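Local coordinates for uncharacterized protein (Enterococcus faecalis, PDB 3PM7), which is of unknown function but has a PC4-like domain and may bind single-stranded nucleic acid, at residues S6-E11 / I30-R35; K25-I30 / P37-R42. All coordinates share one frame; numbering follows the deposited sequence.

Contact 1 (S6-E11 / I30-R35); sequences SYEILE and ISWNGR. With SO4 (sulfate ion), chain C.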
loop_
_atom_site.group_PDB
_atom_site.type_symbol
_atom_site.label_atom_id
_atom_site.label_comp_id
_atom_site.label_asym_id
_atom_site.label_seq_id
_atom_site.Cartn_x
_atom_site.Cartn_y
_atom_site.Cartn_z
ATOM N N SER A 6 7.450 -18.206 -1.391
ATOM C CA SER A 6 6.332 -18.995 -0.871
ATOM C C SER A 6 6.433 -19.180 0.639
ATOM O O SER A 6 5.426 -19.262 1.336
ATOM C CB SER A 6 6.253 -20.359 -1.560
ATOM O OG SER A 6 7.269 -21.227 -1.081
ATOM N N TYR A 7 7.658 -19.246 1.143
ATOM C CA TYR A 7 7.879 -19.335 2.577
ATOM C C TYR A 7 7.628 -17.986 3.276
ATOM O O TYR A 7 7.118 -17.924 4.404
ATOM C CB TYR A 7 9.309 -19.811 2.839
ATOM C CG TYR A 7 9.626 -20.009 4.304
ATOM C CD1 TYR A 7 10.405 -19.081 5.000
ATOM C CD2 TYR A 7 9.144 -21.125 5.000
ATOM C CE1 TYR A 7 10.700 -19.260 6.344
ATOM C CE2 TYR A 7 9.432 -21.310 6.341
ATOM C CZ TYR A 7 10.213 -20.375 7.006
ATOM O OH TYR A 7 10.492 -20.543 8.341
ATOM N N GLU A 8 7.999 -16.900 2.610
ATOM C CA GLU A 8 7.899 -15.571 3.212
ATOM C C GLU A 8 6.466 -15.024 3.194
ATOM O O GLU A 8 6.064 -14.290 4.099
ATOM C CB GLU A 8 8.873 -14.614 2.516
ATOM C CG GLU A 8 10.334 -15.056 2.679
ATOM C CD GLU A 8 11.305 -14.186 1.905
ATOM O OE1 GLU A 8 12.330 -13.791 2.489
ATOM O OE2 GLU A 8 11.047 -13.895 0.717
ATOM N N ILE A 9 5.687 -15.393 2.183
ATOM C CA ILE A 9 4.283 -14.976 2.127
ATOM C C ILE A 9 3.459 -15.829 3.075
ATOM O O ILE A 9 3.294 -17.027 2.861
ATOM C CB ILE A 9 3.742 -15.041 0.682
ATOM C CG1 ILE A 9 4.487 -14.004 -0.176
ATOM C CG2 ILE A 9 2.228 -14.773 0.648
ATOM C CD1 ILE A 9 4.170 -14.055 -1.642
ATOM N N LEU A 10 2.961 -15.223 4.145
ATOM C CA LEU A 10 2.270 -15.994 5.166
ATOM C C LEU A 10 0.801 -16.120 4.815
ATOM O O LEU A 10 0.193 -17.162 5.035
ATOM C CB LEU A 10 2.433 -15.358 6.544
ATOM C CG LEU A 10 3.892 -15.045 6.925
ATOM C CD1 LEU A 10 3.970 -14.400 8.297
ATOM C CD2 LEU A 10 4.736 -16.296 6.879
ATOM N N GLU A 11 0.240 -15.052 4.267
ATOM C CA GLU A 11 -1.168 -15.025 3.913
ATOM C C GLU A 11 -1.357 -14.130 2.700
ATOM O O GLU A 11 -0.859 -13.006 2.668
ATOM C CB GLU A 11 -2.000 -14.502 5.084
ATOM C CG GLU A 11 -3.498 -14.693 4.926
ATOM C CD GLU A 11 -4.291 -14.067 6.059
ATOM O OE1 GLU A 11 -3.730 -13.230 6.802
ATOM O OE2 GLU A 11 -5.482 -14.409 6.212
ATOM N N ILE A 30 3.506 -10.752 5.195
ATOM C CA ILE A 30 4.797 -11.285 4.804
ATOM C C ILE A 30 5.809 -11.188 5.933
ATOM O O ILE A 30 5.841 -10.185 6.668
ATOM C CB ILE A 30 5.352 -10.511 3.597
ATOM C CG1 ILE A 30 4.413 -10.685 2.407
ATOM C CG2 ILE A 30 6.742 -11.013 3.215
ATOM C CD1 ILE A 30 5.044 -10.327 1.113
ATOM N N SER A 31 6.611 -12.240 6.077
ATOM C CA SER A 31 7.770 -12.202 6.943
ATOM C C SER A 31 8.989 -12.184 6.020
ATOM O O SER A 31 9.295 -13.194 5.401
ATOM C CB SER A 31 7.816 -13.445 7.848
ATOM O OG SER A 31 8.921 -13.398 8.761
ATOM N N TRP A 32 9.661 -11.037 5.885
ATOM C CA TRP A 32 10.933 -11.008 5.139
ATOM C C TRP A 32 12.039 -11.633 5.978
ATOM O O TRP A 32 12.359 -11.134 7.059
ATOM C CB TRP A 32 11.340 -9.563 4.749
ATOM C CG TRP A 32 10.307 -8.827 3.907
ATOM C CD1 TRP A 32 9.638 -7.681 4.245
ATOM C CD2 TRP A 32 9.848 -9.184 2.593
ATOM N NE1 TRP A 32 8.794 -7.314 3.226
ATOM C CE2 TRP A 32 8.906 -8.217 2.204
ATOM C CE3 TRP A 32 10.146 -10.225 1.709
ATOM C CZ2 TRP A 32 8.258 -8.260 0.968
ATOM C CZ3 TRP A 32 9.512 -10.260 0.484
ATOM C CH2 TRP A 32 8.580 -9.283 0.122
ATOM N N ASN A 33 12.616 -12.732 5.491
ATOM C CA ASN A 33 13.776 -13.342 6.123
ATOM C C ASN A 33 13.615 -13.558 7.623
ATOM O O ASN A 33 14.540 -13.273 8.375
ATOM C CB ASN A 33 15.035 -12.492 5.896
ATOM C CG ASN A 33 15.327 -12.249 4.433
ATOM O OD1 ASN A 33 14.634 -11.472 3.772
ATOM N ND2 ASN A 33 16.376 -12.888 3.923
ATOM N N GLY A 34 12.462 -14.062 8.067
ATOM C CA GLY A 34 12.287 -14.415 9.473
ATOM C C GLY A 34 12.007 -13.219 10.375
ATOM O O GLY A 34 11.961 -13.342 11.602
ATOM N N ARG A 35 11.817 -12.052 9.775
ATOM C CA ARG A 35 11.522 -10.851 10.542
ATOM C C ARG A 35 10.041 -10.834 10.965
ATOM O O ARG A 35 9.227 -11.602 10.433
ATOM C CB ARG A 35 11.846 -9.603 9.693
ATOM C CG ARG A 35 13.341 -9.434 9.366
ATOM C CD ARG A 35 14.128 -9.202 10.634
ATOM N NE ARG A 35 13.833 -7.871 11.158
ATOM C CZ ARG A 35 13.929 -7.547 12.442
ATOM N NH1 ARG A 35 14.283 -8.460 13.332
ATOM N NH2 ARG A 35 13.659 -6.316 12.838
HETATM S S SO4 C . 15.328 -5.638 15.686
HETATM O O1 SO4 C . 14.344 -4.695 15.157
HETATM O O2 SO4 C . 16.514 -5.628 14.833
HETATM O O3 SO4 C . 15.702 -5.244 17.040
HETATM O O4 SO4 C . 14.761 -6.984 15.717
#

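Contact 2 (K25-I30 / P37-R42); sequences KELNLI and PKFDLR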
loop_
_atom_site.group_PDB
_atom_site.type_symbol
_atom_site.label_atom_id
_atom_site.label_comp_id
_atom_site.label_asym_id
_atom_site.label_seq_id
_atom_site.Cartn_x
_atom_site.Cartn_y
_atom_site.Cartn_z
ATOM N N LYS A 25 -1.313 -6.492 -8.317
ATOM C CA LYS A 25 -1.034 -5.693 -7.130
ATOM C C LYS A 25 -1.734 -6.361 -5.966
ATOM O O LYS A 25 -2.937 -6.640 -6.044
ATOM C CB LYS A 25 -1.512 -4.245 -7.304
ATOM C CG LYS A 25 -0.860 -3.301 -6.293
ATOM C CD LYS A 25 -1.104 -1.813 -6.606
ATOM C CE LYS A 25 -0.302 -1.310 -7.807
ATOM N NZ LYS A 25 -0.871 0.015 -8.301
ATOM N N GLU A 26 -0.991 -6.659 -4.898
ATOM C CA GLU A 26 -1.508 -7.554 -3.862
ATOM C C GLU A 26 -1.315 -7.000 -2.470
ATOM O O GLU A 26 -0.303 -6.400 -2.194
ATOM C CB GLU A 26 -0.775 -8.909 -3.922
ATOM C CG GLU A 26 -1.126 -9.809 -5.103
ATOM C CD GLU A 26 -0.288 -11.087 -5.142
ATOM O OE1 GLU A 26 0.269 -11.504 -4.084
ATOM O OE2 GLU A 26 -0.185 -11.682 -6.241
ATOM N N LEU A 27 -2.274 -7.225 -1.581
ATOM C CA LEU A 27 -2.013 -7.060 -0.160
ATOM C C LEU A 27 -1.710 -8.442 0.399
ATOM O O LEU A 27 -2.578 -9.327 0.377
ATOM C CB LEU A 27 -3.237 -6.500 0.562
ATOM C CG LEU A 27 -3.005 -6.321 2.069
ATOM C CD1 LEU A 27 -2.031 -5.149 2.280
ATOM C CD2 LEU A 27 -4.316 -6.047 2.793
ATOM N N ASN A 28 -0.489 -8.644 0.887
ATOM C CA ASN A 28 -0.101 -9.908 1.544
ATOM C C ASN A 28 0.449 -9.668 2.932
ATOM O O ASN A 28 0.955 -8.582 3.210
ATOM C CB ASN A 28 0.996 -10.623 0.746
ATOM C CG ASN A 28 0.502 -11.097 -0.611
ATOM O OD1 ASN A 28 -0.568 -11.684 -0.708
ATOM N ND2 ASN A 28 1.274 -10.837 -1.659
ATOM N N LEU A 29 0.372 -10.685 3.796
ATOM C CA LEU A 29 1.086 -10.647 5.074
ATOM C C LEU A 29 2.393 -11.406 4.899
ATOM O O LEU A 29 2.403 -12.559 4.479
ATOM C CB LEU A 29 0.258 -11.261 6.210
ATOM C CG LEU A 29 0.973 -11.278 7.570
ATOM C CD1 LEU A 29 1.035 -9.858 8.103
ATOM C CD2 LEU A 29 0.263 -12.183 8.582
ATOM N N ILE A 30 3.506 -10.752 5.195
ATOM C CA ILE A 30 4.797 -11.285 4.804
ATOM C C ILE A 30 5.809 -11.188 5.933
ATOM O O ILE A 30 5.841 -10.185 6.668
ATOM C CB ILE A 30 5.352 -10.511 3.597
ATOM C CG1 ILE A 30 4.413 -10.685 2.407
ATOM C CG2 ILE A 30 6.742 -11.013 3.215
ATOM C CD1 ILE A 30 5.044 -10.327 1.113
ATOM N N PRO A 37 6.237 -10.300 11.023
ATOM C CA PRO A 37 5.358 -10.195 9.860
ATOM C C PRO A 37 4.787 -8.810 9.693
ATOM O O PRO A 37 4.472 -8.137 10.673
ATOM C CB PRO A 37 4.223 -11.199 10.171
ATOM C CG PRO A 37 4.837 -12.181 11.147
ATOM C CD PRO A 37 5.762 -11.310 11.993
ATOM N N LYS A 38 4.635 -8.395 8.442
ATOM C CA LYS A 38 4.067 -7.098 8.137
ATOM C C LYS A 38 3.175 -7.173 6.897
ATOM O O LYS A 38 3.408 -7.974 6.000
ATOM C CB LYS A 38 5.188 -6.082 7.921
ATOM C CG LYS A 38 5.878 -5.635 9.215
ATOM C CD LYS A 38 7.019 -4.634 8.989
ATOM C CE LYS A 38 7.823 -4.435 10.280
ATOM N NZ LYS A 38 8.943 -3.430 10.150
ATOM N N PHE A 39 2.155 -6.331 6.840
ATOM C CA PHE A 39 1.381 -6.204 5.621
ATOM C C PHE A 39 2.205 -5.517 4.544
ATOM O O PHE A 39 2.962 -4.597 4.823
ATOM C CB PHE A 39 0.083 -5.455 5.900
ATOM C CG PHE A 39 -0.883 -6.251 6.724
ATOM C CD1 PHE A 39 -1.035 -6.000 8.080
ATOM C CD2 PHE A 39 -1.611 -7.278 6.147
ATOM C CE1 PHE A 39 -1.921 -6.746 8.842
ATOM C CE2 PHE A 39 -2.488 -8.047 6.905
ATOM C CZ PHE A 39 -2.655 -7.775 8.248
ATOM N N ASP A 40 2.045 -5.979 3.309
ATOM C CA ASP A 40 2.908 -5.602 2.204
ATOM C C ASP A 40 2.012 -5.400 0.984
ATOM O O ASP A 40 1.191 -6.266 0.644
ATOM C CB ASP A 40 3.947 -6.712 1.945
ATOM C CG ASP A 40 4.975 -6.327 0.885
ATOM O OD1 ASP A 40 4.879 -6.782 -0.274
ATOM O OD2 ASP A 40 5.892 -5.563 1.207
ATOM N N LEU A 41 2.155 -4.250 0.339
ATOM C CA LEU A 41 1.289 -3.880 -0.787
ATOM C C LEU A 41 2.194 -3.643 -1.982
ATOM O O LEU A 41 3.012 -2.736 -1.968
ATOM C CB LEU A 41 0.541 -2.592 -0.451
ATOM C CG LEU A 41 -0.649 -2.196 -1.321
ATOM C CD1 LEU A 41 -1.688 -3.282 -1.282
ATOM C CD2 LEU A 41 -1.240 -0.877 -0.833
ATOM N N ARG A 42 2.074 -4.470 -3.011
ATOM C CA ARG A 42 3.128 -4.520 -4.003
ATOM C C ARG A 42 2.671 -5.283 -5.241
ATOM O O ARG A 42 1.755 -6.096 -5.170
ATOM C CB ARG A 42 4.315 -5.230 -3.326
ATOM C CG ARG A 42 5.468 -5.679 -4.183
ATOM C CD ARG A 42 6.491 -6.449 -3.306
ATOM N NE ARG A 42 6.658 -5.807 -2.002
ATOM C CZ ARG A 42 7.491 -4.795 -1.750
ATOM N NH1 ARG A 42 8.265 -4.299 -2.717
ATOM N NH2 ARG A 42 7.560 -4.278 -0.521
HETATM O O HOH W 1 2.674 -8.031 -1.244
#

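Contact 1 (S6-E11 / I30-R35)
The carbonyl oxygen of E8, in the last turn of helix 3-8, is met by two groups of the other segment. S31 N donates to E8 O over 2.9 Å at an N-H...O angle of 161°, while a weaker CA-H...O contact joins I30 CA to E8 O at 3.3 Å. With CG anti to the carbonyl carbon (chi1 -62°) and the chain extended beyond it, the E8 carboxylate reaches the amide of N33, where N33 N donates to E8 OE1 over 3.2 Å on the anti side, out of the carboxylate plane. E8 OE2 lies at the edge of the W32 ring, 3.9 Å from W32 CE3, with carboxylate and ring planes nearly perpendicular. This is where the chain passes from helix into the edge strand of the antiparallel sheet: I9 and I30 form a non-hydrogen-bonded pair, and L10 and E11 together face L29 in a classic beta bulge. The I9 and I30 side chains run side by side, I9 CG1 3.9 Å from I30 CD1, whereas I30 CG2 sits over the centre of one face of the W32 ring. L10 CD1 packs against S31 CB at 4.0 Å.

Contact 2 (K25-I30 / P37-R42)
Strands 25-30 and 38-42 run antiparallel, their axes 4.6 Å apart at closest approach, as the arms of a beta hairpin in mid-sheet. E26-R42, N28-D40 and I30-K38 are hydrogen-bonded pairs, each closed by two backbone bonds; D40 N to N28 O measures 2.8 Å. L27-L41 and L29-F39 are the non-hydrogen-bonded pairs between them. On the face bearing these apolar residues, L29 CD1 stands 4.0 Å from the centroid of the F39 ring, almost on the ring normal, in a CH-pi contact; F62 also stacks with this ring. L41 CD1 packs on L27 CB at 4.0 Å, and L41 meets L41 of the second subunit. The opposite face, with E26, N28, D40 and R42, is largely polar, though I30 also lies on it. D40, its CG anti to the backbone N (chi1 -174°), receives R42 side-on: R42 NE donates to D40 OD1 and R42 NH2 to D40 OD2, each over 2.7 Å and each to the syn lone pair of the oxygen. I30 CD1 lies 3.8 Å from D40 OD1, which also accepts from a water. With T56 OG1 hydrogen-bonded to D40 OD2 and R42 NH1 to G52 O, the paired charges are held in fixed orientation, which probably favours an ionised carboxylate.

Overall arrangement
From the N terminus, helix 3-8 leads into strand 9-18, which turns back into strand 24-30; contact 1 closes this excursion by bringing the helix end against the residues that follow strand 24-30. The chain then loops through 31-37 and returns as strand 38-44, and contact 2 closes that hairpin. The two contacts cross along the chain, because strand 24-30 lies between the segments of contact 1 while 30-35 lies mostly between those of contact 2. I30 belongs to both, and probable backbone bonds of L10 N with L29 O and of E11 O with L29 N join them directly. Together they join the end of the N-terminal helix and edge strand 9-18 to the central hairpin.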